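Local coordinates for UPF0067 GAF domain-containing protein YKL069W (PDB 3KO6) that catalyses the thioredoxin-dependent reduction of the R-enantiomer of free methionine sulfoxide to methionine and helps protect yeast against oxidative stress, at residues D63-G68 and D151-E156; P114-Y119 and K130-V135. One frame throughout, in Å; residues are numbered along the deposited sequence.

Interaction 1 of 2, residues D63-G68 and D151-E156; sequences DINWAG and DCLDYE. With SME (methionine sulfoxide), chain C.
Asp-63, Asn-65 and Trp-66 engage 151-153 through three backbone hydrogen bonds between antiparallel segments. Leu-153 N reaches Asp-63 O at 2.8 Å in a nearly straight bond (174°), Asn-65 N donates to Asp-151 O, and Asp-151 N gives its hydrogen to Trp-66 O at 3.0 Å. Ile-64 and Cys-152 form the non-hydrogen-bonded pair between them. A water accepts from Asp-63 N and donates to Asp-154 OD2, while Cys-152 SG takes the amide hydrogen of Asp-154. With CG set between the backbone N and the carbonyl carbon (chi1 55°), the Asn-65 side-chain amide lies against Asp-151, and ND2 is held by Thr-129 OG1 and Asp-126 OD2. Leu-153 CD2 packs on the same amide, 3.5 Å from Asn-65 CG. Trp-66 NE1 is satisfied by Lys-88 O, and one ring face lies under OXT of the methionine sulfoxide. Asp-151 OD2 comes within 2.6 Å of the ligand O. The two residues Asn-65 and Trp-66, set opposite the single Asp-151, make a classic beta bulge in the central sheet of the GAF domain, beside the bound substrate.

Interaction 2 of 2, residues P114-Y119 and K130-V135; sequences PDVNKY and KSEIVV. With SME (methionine sulfoxide), chain C.
The loop 114-119 meets the start of strand 131-138 through one backbone hydrogen bond, Val-116 N to Lys-130 O at 2.9 Å, with the donor tilted 34° from the carbonyl plane. The same oxygen also receives a CA-H...O contact from Asp-115, whose CA lies 3.3 Å away. Beyond this point the loop winds into a short 3-10 turn, in which Lys-118 N bonds to Asp-115 O and Tyr-119 N to Val-116 O; a weak bond from Asn-117 N to Asp-115 OD1 accompanies it.

Val-116 carries most of the side-chain contact. Both methyls lie against the Lys-130 carbonyl oxygen, CG2 the nearer at 3.6 Å, and CG1 also touches Glu-132 CB at 3.9 Å, the two side chains crossing at about a right angle. Ser-131 CB sits against Pro-114 O, and its hydroxyl is engaged with Asp-154 O and Gly-157 N. Glu-132 swings CG anti to the backbone N (chi1 -168°) and runs extended, which carries the carboxylate to the methionine sulfoxide, where OE1 and OE2 both lie beside the ligand CG. Glu-132 OE2 is also 3.8 Å from the ligand S. Asp-149 and Asp-151 bring further acid groups close to OE1. An alanine in place of Glu-132 would keep the CB that meets Val-116 but would probably leave the ligand CG and sulfur without the carboxylate that flanks them.

On the strand's ligand-facing side, Val-100 of helix 99-107 touches both Glu-132 and Val-134. Ile-133 and Val-135 pack on helix 160-176, so strand 131-138 runs between these helices, with 111-113 and 144-152 as its neighbours in the sheet.

How the interactions relate
From the N terminus, the chain enters strand 64-72 through 63-68 and, after 82 intervening residues, returns as 151-156 to close the long loop of interaction 1. Nested within that loop, interaction 2 closes a much shorter one, with only ten residues between 114-119 and 130-135. Strands 131-138 and 144-152, successive in the chain and adjacent in the sheet, join the two contacts: Cys-152 N probably bonds to Ser-131 O, and Asp-151 OD1 packs on Glu-132 CG. Together they link strand 64-72 through the sheet to the loop after strand 111-113, and both reach the bound methionine sulfoxide, interaction 1 at its carboxylate and interaction 2 along its side chain.

Interaction 1 of 2, residues D63-G68 and D151-E156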
loop_
_atom_site.group_PDB
_atom_site.type_symbol
_atom_site.label_atom_id
_atom_site.label_comp_id
_atom_site.label_asym_id
_atom_site.label_seq_id
_atom_site.Cartn_x
_atom_site.Cartn_y
_atom_site.Cartn_z
ATOM N N ASP A 63 -14.696 5.142 10.703
ATOM C CA ASP A 63 -13.921 4.012 11.188
ATOM C C ASP A 63 -13.581 3.005 10.066
ATOM O O ASP A 63 -14.097 1.887 10.029
ATOM C CB ASP A 63 -14.636 3.341 12.363
ATOM C CG ASP A 63 -13.689 2.544 13.233
ATOM O OD1 ASP A 63 -12.461 2.627 12.980
ATOM O OD2 ASP A 63 -14.160 1.843 14.167
ATOM N N ILE A 64 -12.704 3.413 9.152
ATOM C CA ILE A 64 -12.322 2.566 8.027
ATOM C C ILE A 64 -11.279 1.533 8.430
ATOM O O ILE A 64 -10.518 1.752 9.382
ATOM C CB ILE A 64 -11.829 3.395 6.807
ATOM C CG1 ILE A 64 -10.582 4.207 7.139
ATOM C CG2 ILE A 64 -12.938 4.320 6.308
ATOM C CD1 ILE A 64 -9.839 4.648 5.896
ATOM N N ASN A 65 -11.273 0.400 7.725
ATOM C CA ASN A 65 -10.305 -0.682 7.987
ATOM C C ASN A 65 -9.524 -1.075 6.749
ATOM O O ASN A 65 -8.525 -1.788 6.853
ATOM C CB ASN A 65 -10.965 -1.924 8.603
ATOM C CG ASN A 65 -12.116 -2.461 7.768
ATOM O OD1 ASN A 65 -12.969 -1.700 7.317
ATOM N ND2 ASN A 65 -12.154 -3.778 7.569
ATOM N N TRP A 66 -9.987 -0.604 5.586
ATOM C CA TRP A 66 -9.289 -0.813 4.313
ATOM C C TRP A 66 -9.506 0.366 3.382
ATOM O O TRP A 66 -10.600 0.938 3.346
ATOM C CB TRP A 66 -9.778 -2.079 3.610
ATOM C CG TRP A 66 -8.703 -2.803 2.888
ATOM C CD1 TRP A 66 -7.733 -3.553 3.452
ATOM C CD2 TRP A 66 -8.490 -2.862 1.470
ATOM N NE1 TRP A 66 -6.909 -4.079 2.480
ATOM C CE2 TRP A 66 -7.352 -3.664 1.253
ATOM C CE3 TRP A 66 -9.141 -2.305 0.362
ATOM C CZ2 TRP A 66 -6.860 -3.951 -0.029
ATOM C CZ3 TRP A 66 -8.637 -2.583 -0.927
ATOM C CH2 TRP A 66 -7.511 -3.398 -1.100
ATOM N N ALA A 67 -8.467 0.710 2.632
ATOM C CA ALA A 67 -8.537 1.727 1.600
ATOM C C ALA A 67 -7.469 1.409 0.544
ATOM O O ALA A 67 -6.280 1.394 0.864
ATOM C CB ALA A 67 -8.303 3.094 2.214
ATOM N N GLY A 68 -7.885 1.115 -0.687
ATOM C CA GLY A 68 -6.948 0.729 -1.745
ATOM C C GLY A 68 -7.584 0.372 -3.085
ATOM O O GLY A 68 -8.706 0.791 -3.388
ATOM N N ASP A 151 -13.340 -0.058 2.891
ATOM C CA ASP A 151 -14.139 -0.785 3.867
ATOM C C ASP A 151 -14.281 -0.028 5.181
ATOM O O ASP A 151 -13.330 0.624 5.643
ATOM C CB ASP A 151 -13.476 -2.120 4.182
ATOM C CG ASP A 151 -13.430 -3.054 2.999
ATOM O OD1 ASP A 151 -14.081 -2.802 1.971
ATOM O OD2 ASP A 151 -12.738 -4.065 3.109
ATOM N N CYS A 152 -15.438 -0.173 5.820
ATOM C CA CYS A 152 -15.705 0.494 7.079
ATOM C C CYS A 152 -16.166 -0.497 8.131
ATOM O O CYS A 152 -16.915 -1.436 7.824
ATOM C CB CYS A 152 -16.754 1.577 6.874
ATOM S SG CYS A 152 -17.152 2.548 8.337
ATOM N N LEU A 153 -15.733 -0.282 9.373
ATOM C CA LEU A 153 -16.059 -1.167 10.488
ATOM C C LEU A 153 -17.466 -0.936 11.053
ATOM O O LEU A 153 -17.931 -1.693 11.911
ATOM C CB LEU A 153 -14.994 -1.042 11.589
ATOM C CG LEU A 153 -13.592 -1.591 11.290
ATOM C CD1 LEU A 153 -12.666 -1.393 12.460
ATOM C CD2 LEU A 153 -13.639 -3.068 10.914
ATOM N N ASP A 154 -18.128 0.116 10.579
ATOM C CA ASP A 154 -19.509 0.430 10.954
ATOM C C ASP A 154 -20.447 0.200 9.770
ATOM O O ASP A 154 -20.003 0.179 8.619
ATOM C CB ASP A 154 -19.631 1.879 11.445
ATOM C CG ASP A 154 -19.043 2.089 12.845
ATOM O OD1 ASP A 154 -19.198 1.198 13.708
ATOM O OD2 ASP A 154 -18.442 3.163 13.093
ATOM N N TYR A 155 -21.736 0.001 10.058
ATOM C CA TYR A 155 -22.768 -0.036 9.020
ATOM C C TYR A 155 -22.985 1.356 8.423
ATOM O O TYR A 155 -22.713 2.366 9.085
ATOM C CB TYR A 155 -24.103 -0.514 9.600
ATOM C CG TYR A 155 -24.115 -1.913 10.159
ATOM C CD1 TYR A 155 -24.384 -2.135 11.507
ATOM C CD2 TYR A 155 -23.878 -3.016 9.341
ATOM C CE1 TYR A 155 -24.401 -3.428 12.034
ATOM C CE2 TYR A 155 -23.884 -4.314 9.855
ATOM C CZ TYR A 155 -24.153 -4.514 11.197
ATOM O OH TYR A 155 -24.173 -5.793 11.700
ATOM N N GLU A 156 -23.495 1.401 7.187
ATOM C CA GLU A 156 -23.887 2.656 6.525
ATOM C C GLU A 156 -22.782 3.724 6.534
ATOM O O GLU A 156 -23.044 4.905 6.808
ATOM C CB GLU A 156 -25.173 3.222 7.147
ATOM C CG GLU A 156 -26.474 2.732 6.513
ATOM C CD GLU A 156 -27.454 3.878 6.238
ATOM O OE1 GLU A 156 -27.443 4.426 5.104
ATOM O OE2 GLU A 156 -28.214 4.241 7.169
HETATM N N SME C . -11.253 -6.936 -1.836
HETATM C CA SME C . -12.400 -6.407 -1.056
HETATM C CB SME C . -13.528 -7.421 -1.181
HETATM C CG SME C . -14.913 -6.745 -1.161
HETATM S S SME C . -15.907 -7.230 -2.464
HETATM O OE SME C . -15.170 -7.987 -3.514
HETATM C CE SME C . -17.178 -8.173 -1.828
HETATM C C SME C . -12.022 -6.114 0.377
HETATM O O SME C . -12.889 -5.871 1.215
HETATM O OXT SME C . -10.812 -6.124 0.808
HETATM O O HOH W 1 -17.801 4.924 10.913
#

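Interaction 2 of 2, residues P114-Y119 and K130-V135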
loop_
_atom_site.group_PDB
_atom_site.type_symbol
_atom_site.label_atom_id
_atom_site.label_comp_id
_atom_site.label_asym_id
_atom_site.label_seq_id
_atom_site.Cartn_x
_atom_site.Cartn_y
_atom_site.Cartn_z
ATOM N N PRO A 114 -24.420 -0.855 2.558
ATOM C CA PRO A 114 -24.557 -0.476 3.961
ATOM C C PRO A 114 -24.316 -1.623 4.943
ATOM O O PRO A 114 -23.886 -1.373 6.067
ATOM C CB PRO A 114 -26.011 0.022 4.059
ATOM C CG PRO A 114 -26.728 -0.686 2.980
ATOM C CD PRO A 114 -25.730 -0.917 1.871
ATOM N N ASP A 115 -24.613 -2.856 4.531
ATOM C CA ASP A 115 -24.390 -4.044 5.364
ATOM C C ASP A 115 -23.898 -5.189 4.489
ATOM O O ASP A 115 -24.680 -5.781 3.749
ATOM C CB ASP A 115 -25.686 -4.445 6.082
ATOM C CG ASP A 115 -25.479 -5.559 7.108
ATOM O OD1 ASP A 115 -24.430 -6.247 7.077
ATOM O OD2 ASP A 115 -26.371 -5.741 7.959
ATOM N N VAL A 116 -22.606 -5.495 4.571
ATOM C CA VAL A 116 -21.979 -6.479 3.662
ATOM C C VAL A 116 -22.426 -7.913 3.918
ATOM O O VAL A 116 -22.466 -8.735 3.002
ATOM C CB VAL A 116 -20.427 -6.423 3.673
ATOM C CG1 VAL A 116 -19.918 -5.100 3.073
ATOM C CG2 VAL A 116 -19.865 -6.678 5.076
ATOM N N ASN A 117 -22.755 -8.211 5.167
ATOM C CA ASN A 117 -23.239 -9.526 5.509
ATOM C C ASN A 117 -24.622 -9.804 4.912
ATOM O O ASN A 117 -25.014 -10.967 4.799
ATOM C CB ASN A 117 -23.198 -9.726 7.024
ATOM C CG ASN A 117 -21.780 -9.568 7.587
ATOM O OD1 ASN A 117 -20.836 -10.215 7.118
ATOM N ND2 ASN A 117 -21.629 -8.697 8.583
ATOM N N LYS A 118 -25.324 -8.741 4.499
ATOM C CA LYS A 118 -26.618 -8.868 3.810
ATOM C C LYS A 118 -26.504 -8.775 2.288
ATOM O O LYS A 118 -27.522 -8.713 1.584
ATOM C CB LYS A 118 -27.636 -7.837 4.329
ATOM C CG LYS A 118 -28.191 -8.154 5.708
ATOM C CD LYS A 118 -28.970 -6.988 6.272
ATOM C CE LYS A 118 -29.485 -7.290 7.666
ATOM N NZ LYS A 118 -30.393 -6.206 8.112
ATOM N N TYR A 119 -25.273 -8.782 1.790
ATOM C CA TYR A 119 -24.996 -8.641 0.364
ATOM C C TYR A 119 -24.618 -9.997 -0.223
ATOM O O TYR A 119 -23.498 -10.479 0.010
ATOM C CB TYR A 119 -23.854 -7.633 0.167
ATOM C CG TYR A 119 -23.528 -7.258 -1.265
ATOM C CD1 TYR A 119 -24.144 -6.160 -1.870
ATOM C CD2 TYR A 119 -22.579 -7.974 -2.000
ATOM C CE1 TYR A 119 -23.835 -5.792 -3.184
ATOM C CE2 TYR A 119 -22.269 -7.626 -3.314
ATOM C CZ TYR A 119 -22.898 -6.530 -3.895
ATOM O OH TYR A 119 -22.604 -6.166 -5.188
ATOM N N LYS A 130 -18.125 -4.112 8.046
ATOM C CA LYS A 130 -19.597 -4.050 8.017
ATOM C C LYS A 130 -20.133 -3.279 6.809
ATOM O O LYS A 130 -21.209 -3.588 6.305
ATOM C CB LYS A 130 -20.160 -3.425 9.293
ATOM C CG LYS A 130 -20.053 -4.273 10.537
ATOM C CD LYS A 130 -20.751 -3.582 11.705
ATOM C CE LYS A 130 -20.960 -4.511 12.892
ATOM N NZ LYS A 130 -19.711 -4.695 13.693
ATOM N N SER A 131 -19.411 -2.264 6.341
ATOM C CA SER A 131 -19.874 -1.557 5.138
ATOM C C SER A 131 -18.747 -1.323 4.135
ATOM O O SER A 131 -17.570 -1.446 4.487
ATOM C CB SER A 131 -20.594 -0.252 5.493
ATOM O OG SER A 131 -19.732 0.663 6.143
ATOM N N GLU A 132 -19.112 -0.994 2.893
ATOM C CA GLU A 132 -18.141 -0.885 1.804
ATOM C C GLU A 132 -18.601 0.021 0.672
ATOM O O GLU A 132 -19.782 0.070 0.357
ATOM C CB GLU A 132 -17.835 -2.285 1.250
ATOM C CG GLU A 132 -16.630 -2.344 0.321
ATOM C CD GLU A 132 -16.230 -3.747 -0.113
ATOM O OE1 GLU A 132 -15.237 -3.851 -0.867
ATOM O OE2 GLU A 132 -16.886 -4.739 0.285
ATOM N N ILE A 133 -17.665 0.747 0.068
ATOM C CA ILE A 133 -17.936 1.444 -1.196
ATOM C C ILE A 133 -16.863 1.078 -2.210
ATOM O O ILE A 133 -15.678 0.978 -1.854
ATOM C CB ILE A 133 -17.999 2.986 -1.049
ATOM C CG1 ILE A 133 -18.352 3.629 -2.391
ATOM C CG2 ILE A 133 -16.674 3.545 -0.571
ATOM C CD1 ILE A 133 -18.713 5.143 -2.293
ATOM N N VAL A 134 -17.286 0.865 -3.460
ATOM C CA VAL A 134 -16.369 0.593 -4.570
ATOM C C VAL A 134 -16.747 1.445 -5.752
ATOM O O VAL A 134 -17.919 1.526 -6.125
ATOM C CB VAL A 134 -16.377 -0.892 -4.999
ATOM C CG1 VAL A 134 -15.452 -1.110 -6.183
ATOM C CG2 VAL A 134 -15.976 -1.797 -3.795
ATOM N N VAL A 135 -15.734 2.081 -6.335
ATOM C CA VAL A 135 -15.898 2.990 -7.453
ATOM C C VAL A 135 -14.968 2.523 -8.557
ATOM O O VAL A 135 -13.776 2.364 -8.310
ATOM C CB VAL A 135 -15.536 4.424 -7.014
ATOM C CG1 VAL A 135 -15.533 5.376 -8.199
ATOM C CG2 VAL A 135 -16.487 4.896 -5.912
HETATM N N SME C . -11.253 -6.936 -1.836
HETATM C CA SME C . -12.400 -6.407 -1.056
HETATM C CB SME C . -13.528 -7.421 -1.181
HETATM C CG SME C . -14.913 -6.745 -1.161
HETATM S S SME C . -15.907 -7.230 -2.464
HETATM O OE SME C . -15.170 -7.987 -3.514
HETATM C CE SME C . -17.178 -8.173 -1.828
HETATM C C SME C . -12.022 -6.114 0.377
HETATM O O SME C . -12.889 -5.871 1.215
HETATM O OXT SME C . -10.812 -6.124 0.808
#